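Local coordinates for protein SG7.AF (Anopheles freeborni, PDB 6XL7) that inhibits the alternative pathway of host complement by inhibiting the activity of the C3-convertase C3bBb, without inhibiting the classical pathway, at residues T72-G76 against F77-C81; A80-S83 against H84-S88; T101-G104 against E105-G108. All blocks are in the same frame, centred on the assembly; numbering follows the deposited sequence.

Contact 1. Residues T72-G76 against F77-C81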
loop_
_atom_site.group_PDB
_atom_site.type_symbol
_atom_site.label_atom_id
_atom_site.label_comp_id
_atom_site.label_asym_id
_atom_site.label_seq_id
_atom_site.Cartn_x
_atom_site.Cartn_y
_atom_site.Cartn_z
ATOM N N THR A 72 9.694 -1.153 -6.242
ATOM C CA THR A 72 9.991 -2.306 -7.086
ATOM C C THR A 72 9.107 -2.306 -8.327
ATOM O O THR A 72 9.591 -2.556 -9.440
ATOM C CB THR A 72 9.820 -3.589 -6.264
ATOM O OG1 THR A 72 10.729 -3.577 -5.159
ATOM C CG2 THR A 72 10.112 -4.817 -7.104
ATOM N N PHE A 73 7.815 -2.011 -8.157
ATOM C CA PHE A 73 6.904 -1.851 -9.285
ATOM C C PHE A 73 7.397 -0.763 -10.228
ATOM O O PHE A 73 7.448 -0.962 -11.451
ATOM C CB PHE A 73 5.527 -1.511 -8.721
ATOM C CG PHE A 73 4.450 -1.337 -9.751
ATOM C CD1 PHE A 73 4.365 -2.148 -10.877
ATOM C CD2 PHE A 73 3.467 -0.369 -9.559
ATOM C CE1 PHE A 73 3.334 -1.977 -11.804
ATOM C CE2 PHE A 73 2.445 -0.208 -10.468
ATOM C CZ PHE A 73 2.378 -1.010 -11.591
ATOM N N TYR A 74 7.790 0.393 -9.678
ATOM C CA TYR A 74 8.282 1.475 -10.526
ATOM C C TYR A 74 9.523 1.051 -11.299
ATOM O O TYR A 74 9.671 1.391 -12.478
ATOM C CB TYR A 74 8.548 2.748 -9.718
ATOM C CG TYR A 74 9.024 3.876 -10.612
ATOM C CD1 TYR A 74 8.152 4.465 -11.519
ATOM C CD2 TYR A 74 10.347 4.313 -10.593
ATOM C CE1 TYR A 74 8.569 5.473 -12.372
ATOM C CE2 TYR A 74 10.780 5.339 -11.448
ATOM C CZ TYR A 74 9.878 5.904 -12.336
ATOM O OH TYR A 74 10.284 6.916 -13.193
ATOM N N ALA A 75 10.431 0.316 -10.653
ATOM C CA ALA A 75 11.613 -0.169 -11.350
ATOM C C ALA A 75 11.223 -1.034 -12.543
ATOM O O ALA A 75 11.797 -0.905 -13.634
ATOM C CB ALA A 75 12.502 -0.945 -10.371
ATOM N N GLY A 76 10.234 -1.918 -12.362
ATOM C CA GLY A 76 9.803 -2.776 -13.459
ATOM C C GLY A 76 9.115 -2.027 -14.585
ATOM O O GLY A 76 9.148 -2.475 -15.735
ATOM N N PHE A 77 8.494 -0.885 -14.277
ATOM C CA PHE A 77 7.886 -0.038 -15.299
ATOM C C PHE A 77 8.934 0.727 -16.087
ATOM O O PHE A 77 8.746 0.983 -17.289
ATOM C CB PHE A 77 6.929 0.929 -14.593
ATOM C CG PHE A 77 6.472 2.097 -15.439
ATOM C CD1 PHE A 77 5.652 1.904 -16.548
ATOM C CD2 PHE A 77 6.838 3.395 -15.111
ATOM C CE1 PHE A 77 5.213 2.983 -17.315
ATOM C CE2 PHE A 77 6.401 4.474 -15.876
ATOM C CZ PHE A 77 5.597 4.266 -16.978
ATOM N N SER A 78 10.049 1.073 -15.440
ATOM C CA SER A 78 10.974 2.065 -15.976
ATOM C C SER A 78 12.382 1.504 -16.138
ATOM O O SER A 78 12.630 0.722 -17.054
ATOM C CB SER A 78 10.936 3.349 -15.128
ATOM O OG SER A 78 11.365 3.137 -13.793
ATOM N N TYR A 79 13.299 1.881 -15.245
ATOM C CA TYR A 79 14.727 1.727 -15.498
ATOM C C TYR A 79 15.222 0.285 -15.423
ATOM O O TYR A 79 16.332 0.014 -15.894
ATOM C CB TYR A 79 15.532 2.615 -14.542
ATOM C CG TYR A 79 15.258 2.330 -13.076
ATOM C CD1 TYR A 79 15.935 1.308 -12.406
ATOM C CD2 TYR A 79 14.329 3.073 -12.360
ATOM C CE1 TYR A 79 15.689 1.046 -11.077
ATOM C CE2 TYR A 79 14.074 2.816 -11.021
ATOM C CZ TYR A 79 14.766 1.799 -10.386
ATOM O OH TYR A 79 14.533 1.525 -9.053
ATOM N N ALA A 80 14.447 -0.636 -14.854
ATOM C CA ALA A 80 14.822 -2.045 -14.825
ATOM C C ALA A 80 14.056 -2.888 -15.832
ATOM O O ALA A 80 14.198 -4.113 -15.827
ATOM C CB ALA A 80 14.647 -2.624 -13.419
ATOM N N CYS A 81 13.256 -2.275 -16.698
ATOM C CA CYS A 81 12.514 -3.051 -17.683
ATOM C C CYS A 81 13.416 -3.367 -18.868
ATOM O O CYS A 81 13.979 -2.456 -19.485
ATOM C CB CYS A 81 11.279 -2.293 -18.153
ATOM S SG CYS A 81 10.246 -3.332 -19.191
#
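Ser78 and Ala80 meet the carbonyls of Tyr74 and Ala75 near the end of helix 56-77, where the chain leaves the helix. Phe77 N still makes an i to i-4 bond, 3.0 Å to Phe73 O. At Tyr74 O the main partner is a side chain. Ser78 OG donates to Tyr74 O at 2.8 Å, from above the carbonyl plane. The backbone N atoms of Phe77 and Ser78 add weak bonds to the same oxygen. Ala75 O takes two backbone donors from opposite faces of its plane. Ala80 N lies 2.9 Å from Ala75 O, and Ser78 N approaches it at 3.2 Å, well out of the plane.

The Ser78 hydroxyl also lies over one face of the Tyr74 ring, with OG 3.3 Å from Tyr74 CE2. A chi1 of 63° sets OG between the backbone N and the carbonyl carbon, within reach of both oxygen and ring. Ser78 CB makes a CH-pi contact with that ring. Tyr74 CE1 meets the edge of the Phe77 ring in its plane, 3.8 Å from Phe77 CD2. Tyr79 folds back at about a right angle to Tyr74. One face of its ring covers Ala75 CA, 4.1 Å from the centroid, in a second CH-pi contact.

Tyr74 also makes a cation-pi contact with Arg21, and Cys81 is disulfide-bonded to Cys91. Residues 78-81 form a type I beta turn. The whole is a helix C-terminus, with the carbonyls of Tyr74 and Ala75 taken up by residues 77-80 as the chain turns off.

Contact 2. Residues A80-S83 against H84-S88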
loop_
_atom_site.group_PDB
_atom_site.type_symbol
_atom_site.label_atom_id
_atom_site.label_comp_id
_atom_site.label_asym_id
_atom_site.label_seq_id
_atom_site.Cartn_x
_atom_site.Cartn_y
_atom_site.Cartn_z
ATOM N N ALA A 80 14.447 -0.636 -14.854
ATOM C CA ALA A 80 14.822 -2.045 -14.825
ATOM C C ALA A 80 14.056 -2.888 -15.832
ATOM O O ALA A 80 14.198 -4.113 -15.827
ATOM C CB ALA A 80 14.647 -2.624 -13.419
ATOM N N CYS A 81 13.256 -2.275 -16.698
ATOM C CA CYS A 81 12.514 -3.051 -17.683
ATOM C C CYS A 81 13.416 -3.367 -18.868
ATOM O O CYS A 81 13.979 -2.456 -19.485
ATOM C CB CYS A 81 11.279 -2.293 -18.153
ATOM S SG CYS A 81 10.246 -3.332 -19.191
ATOM N N GLU A 82 13.528 -4.654 -19.195
ATOM C CA GLU A 82 14.311 -5.111 -20.331
ATOM C C GLU A 82 13.471 -5.826 -21.373
ATOM O O GLU A 82 13.993 -6.171 -22.440
ATOM C CB GLU A 82 15.437 -6.049 -19.865
ATOM C CG GLU A 82 16.522 -5.347 -19.068
ATOM C CD GLU A 82 17.325 -4.391 -19.929
ATOM O OE1 GLU A 82 17.587 -4.733 -21.102
ATOM O OE2 GLU A 82 17.681 -3.296 -19.444
ATOM N N SER A 83 12.192 -6.047 -21.103
ATOM C CA SER A 83 11.334 -6.806 -21.997
ATOM C C SER A 83 10.686 -5.943 -23.068
ATOM O O SER A 83 10.335 -6.459 -24.134
ATOM C CB SER A 83 10.236 -7.481 -21.178
ATOM O OG SER A 83 9.510 -6.518 -20.427
ATOM N N HIS A 84 10.516 -4.647 -22.801
ATOM C CA HIS A 84 9.843 -3.729 -23.707
ATOM C C HIS A 84 10.496 -2.368 -23.537
ATOM O O HIS A 84 11.330 -2.177 -22.652
ATOM C CB HIS A 84 8.357 -3.635 -23.354
ATOM C CG HIS A 84 7.623 -4.938 -23.455
ATOM N ND1 HIS A 84 7.490 -5.807 -22.395
ATOM C CD2 HIS A 84 6.949 -5.496 -24.488
ATOM C CE1 HIS A 84 6.777 -6.857 -22.778
ATOM N NE2 HIS A 84 6.430 -6.686 -24.040
ATOM N N ASN A 85 10.106 -1.409 -24.377
ATOM C CA ASN A 85 10.615 -0.048 -24.223
ATOM C C ASN A 85 10.310 0.460 -22.824
ATOM O O ASN A 85 9.209 0.273 -22.302
ATOM C CB ASN A 85 9.969 0.888 -25.244
ATOM C CG ASN A 85 10.407 0.596 -26.658
ATOM O OD1 ASN A 85 11.364 -0.142 -26.886
ATOM N ND2 ASN A 85 9.718 1.192 -27.621
ATOM N N GLN A 86 11.295 1.094 -22.201
ATOM C CA GLN A 86 11.092 1.544 -20.835
ATOM C C GLN A 86 9.979 2.588 -20.776
ATOM O O GLN A 86 9.752 3.345 -21.726
ATOM C CB GLN A 86 12.410 2.046 -20.242
ATOM C CG GLN A 86 13.450 0.919 -20.211
ATOM C CD GLN A 86 14.691 1.242 -19.408
ATOM O OE1 GLN A 86 15.030 2.403 -19.195
ATOM N NE2 GLN A 86 15.382 0.199 -18.960
ATOM N N TYR A 87 9.249 2.588 -19.660
ATOM C CA TYR A 87 8.113 3.475 -19.408
ATOM C C TYR A 87 6.884 3.106 -20.235
ATOM O O TYR A 87 5.922 3.884 -20.288
ATOM C CB TYR A 87 8.464 4.966 -19.559
ATOM C CG TYR A 87 9.714 5.393 -18.808
ATOM C CD1 TYR A 87 9.634 5.897 -17.521
ATOM C CD2 TYR A 87 10.972 5.297 -19.393
ATOM C CE1 TYR A 87 10.767 6.298 -16.832
ATOM C CE2 TYR A 87 12.114 5.682 -18.708
ATOM C CZ TYR A 87 12.003 6.183 -17.426
ATOM O OH TYR A 87 13.130 6.578 -16.736
ATOM N N SER A 88 6.865 1.926 -20.852
ATOM C CA SER A 88 5.741 1.536 -21.694
ATOM C C SER A 88 4.646 0.861 -20.873
ATOM O O SER A 88 4.874 0.345 -19.777
ATOM C CB SER A 88 6.184 0.574 -22.800
ATOM O OG SER A 88 6.671 -0.635 -22.245
HETATM O O HOH W 1 14.067 -1.822 -22.374
#
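Cys81 O is gripped by two donors, the side-chain amide of Gln86 and a water. Gln86 NE2 donates to Cys81 O at 3.0 Å, and the bond is nearly straight, 166° at the hydrogen. The acceptor lies almost in the amide plane of Gln86. The donor is tilted moderately from the carbonyl plane of Cys81. The Gln86 chain is extended beyond CG (chi2 -169°), which carries the amide across the loop to this oxygen. Water 1 donates to Cys81 O at 3.0 Å and to His84 O at 2.8 Å, so it bridges the two carbonyls. Gln86 NE2 has a second, weak bond to Tyr79 O.

Farther round the loop, Ser83 OG and His84 ND1 are hydrogen-bonded at 2.9 Å. Ser83 O lies over one face of the imidazole, 3.2 Å from His84 CG. Cys81 SG packs 3.8 Å from His84 O.

At the far end, Asn85 to Ser88 form a type II beta turn. Ser88 OG donates to Asn85 O at 2.7 Å, in the carbonyl plane. Ser88 is the N-cap of helix 89-113, and its OG also bonds Cys91 N. The hydroxyl thus ties the turn to the helix start. Between its two halves this surface loop is held by polar bonds, one path running through a water, rather than by apolar packing, so its shape probably depends on those few bonds.

Contact 3. Residues T101-G104 against E105-G108; sequences TALG and EIRG
Regular alpha-helix, in the second half of helix 89-113, brings Gly104 under the guanidinium of Arg107. Arg107 CG is anti to the backbone N (chi1 177°) and the chain bends at chi3 (56°). This turns the guanidinium back along the helix, one face over Gly104. Gly104 CA lies 3.6 Å from Arg107 NH1. Gly104 O sits beneath the centre of the group, 3.9 Å from Arg107 CZ. The polar end is held outside this turn, where NH1 donates to Gln36 O on helix 23-46.

Four i to i-4 backbone bonds run through the contact. Leu103 O receives Arg107 N at 2.9 Å, and Thr101 O receives Glu105 N at 3.0 Å. Ala102 O and Gly104 O take the N atoms of Ile106 and Gly108.

Glu105 is extended and runs back along the turn, its CG 3.4 Å from Thr101 O. Its OE1 comes only to 4.0 Å from Thr101 CG2. Thr101 OG1 instead bonds Pro97 O. On the buried side, Leu103 CD2 and Ile106 CD1 meet loosely at 4.3 Å. Both residues also touch Val69 on helix 56-77. Exposed Thr101 and Glu105, inward Leu103 and Ile106, and Arg107 reaching to helix 23-46 are typical of a helical bundle.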
loop_
_atom_site.group_PDB
_atom_site.type_symbol
_atom_site.label_atom_id
_atom_site.label_comp_id
_atom_site.label_asym_id
_atom_site.label_seq_id
_atom_site.Cartn_x
_atom_site.Cartn_y
_atom_site.Cartn_z
ATOM N N THR A 101 -0.039 -8.641 -5.879
ATOM C CA THR A 101 0.143 -9.776 -4.975
ATOM C C THR A 101 0.965 -9.386 -3.751
ATOM O O THR A 101 0.631 -9.771 -2.621
ATOM C CB THR A 101 0.810 -10.934 -5.716
ATOM O OG1 THR A 101 -0.041 -11.377 -6.781
ATOM C CG2 THR A 101 1.090 -12.091 -4.774
ATOM N N ALA A 102 2.031 -8.611 -3.948
ATOM C CA ALA A 102 2.867 -8.219 -2.820
ATOM C C ALA A 102 2.099 -7.307 -1.868
ATOM O O ALA A 102 2.248 -7.419 -0.642
ATOM C CB ALA A 102 4.148 -7.550 -3.325
ATOM N N LEU A 103 1.275 -6.402 -2.402
ATOM C CA LEU A 103 0.452 -5.558 -1.536
ATOM C C LEU A 103 -0.545 -6.404 -0.763
ATOM O O LEU A 103 -0.814 -6.137 0.415
ATOM C CB LEU A 103 -0.284 -4.497 -2.352
ATOM C CG LEU A 103 0.581 -3.427 -3.026
ATOM C CD1 LEU A 103 -0.304 -2.471 -3.804
ATOM C CD2 LEU A 103 1.451 -2.663 -2.028
ATOM N N GLY A 104 -1.101 -7.430 -1.404
ATOM C CA GLY A 104 -2.030 -8.307 -0.714
ATOM C C GLY A 104 -1.384 -9.043 0.442
ATOM O O GLY A 104 -2.013 -9.258 1.484
ATOM N N GLU A 105 -0.122 -9.435 0.280
ATOM C CA GLU A 105 0.596 -10.082 1.372
ATOM C C GLU A 105 0.815 -9.109 2.521
ATOM O O GLU A 105 0.671 -9.481 3.693
ATOM C CB GLU A 105 1.921 -10.653 0.864
ATOM C CG GLU A 105 1.734 -11.759 -0.158
ATOM C CD GLU A 105 3.044 -12.241 -0.758
ATOM O OE1 GLU A 105 3.025 -13.251 -1.493
ATOM O OE2 GLU A 105 4.086 -11.612 -0.489
ATOM N N ILE A 106 1.127 -7.853 2.203
ATOM C CA ILE A 106 1.236 -6.824 3.234
ATOM C C ILE A 106 -0.087 -6.665 3.974
ATOM O O ILE A 106 -0.107 -6.495 5.199
ATOM C CB ILE A 106 1.741 -5.496 2.640
ATOM C CG1 ILE A 106 3.198 -5.633 2.171
ATOM C CG2 ILE A 106 1.612 -4.374 3.664
ATOM C CD1 ILE A 106 3.624 -4.510 1.233
ATOM N N ARG A 107 -1.214 -6.737 3.255
ATOM C CA ARG A 107 -2.511 -6.644 3.919
ATOM C C ARG A 107 -2.662 -7.731 4.974
ATOM O O ARG A 107 -3.037 -7.452 6.119
ATOM C CB ARG A 107 -3.652 -6.738 2.895
ATOM C CG ARG A 107 -5.052 -6.707 3.547
ATOM C CD ARG A 107 -6.192 -7.023 2.576
ATOM N NE ARG A 107 -6.029 -8.314 1.910
ATOM C CZ ARG A 107 -5.687 -8.461 0.632
ATOM N NH1 ARG A 107 -5.479 -7.392 -0.132
ATOM N NH2 ARG A 107 -5.559 -9.679 0.115
ATOM N N GLY A 108 -2.367 -8.978 4.608
ATOM C CA GLY A 108 -2.508 -10.066 5.563
ATOM C C GLY A 108 -1.590 -9.913 6.761
ATOM O O GLY A 108 -1.989 -10.172 7.901
#

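In the fold
Contacts 1 and 2 are continuous. They share Ala80 and Cys81, and their centres lie about 7 Å apart. Together they carry the chain from the end of helix 56-77 to the start of helix 89-113. Phe77 O probably accepts a hydrogen bond from Tyr87 N, at 2.9 Å, which joins the two ends of the loop. Contact 1 is partly buried and mixes aromatic packing with carbonyl capping. Contact 2 is a surface contact, mostly polar and partly water-mediated. Contact 3 is also partly buried but lies nearer the chain centre, with its own centre about 19 Å from that of contact 1. It is regular helix, where backbone bonds dominate.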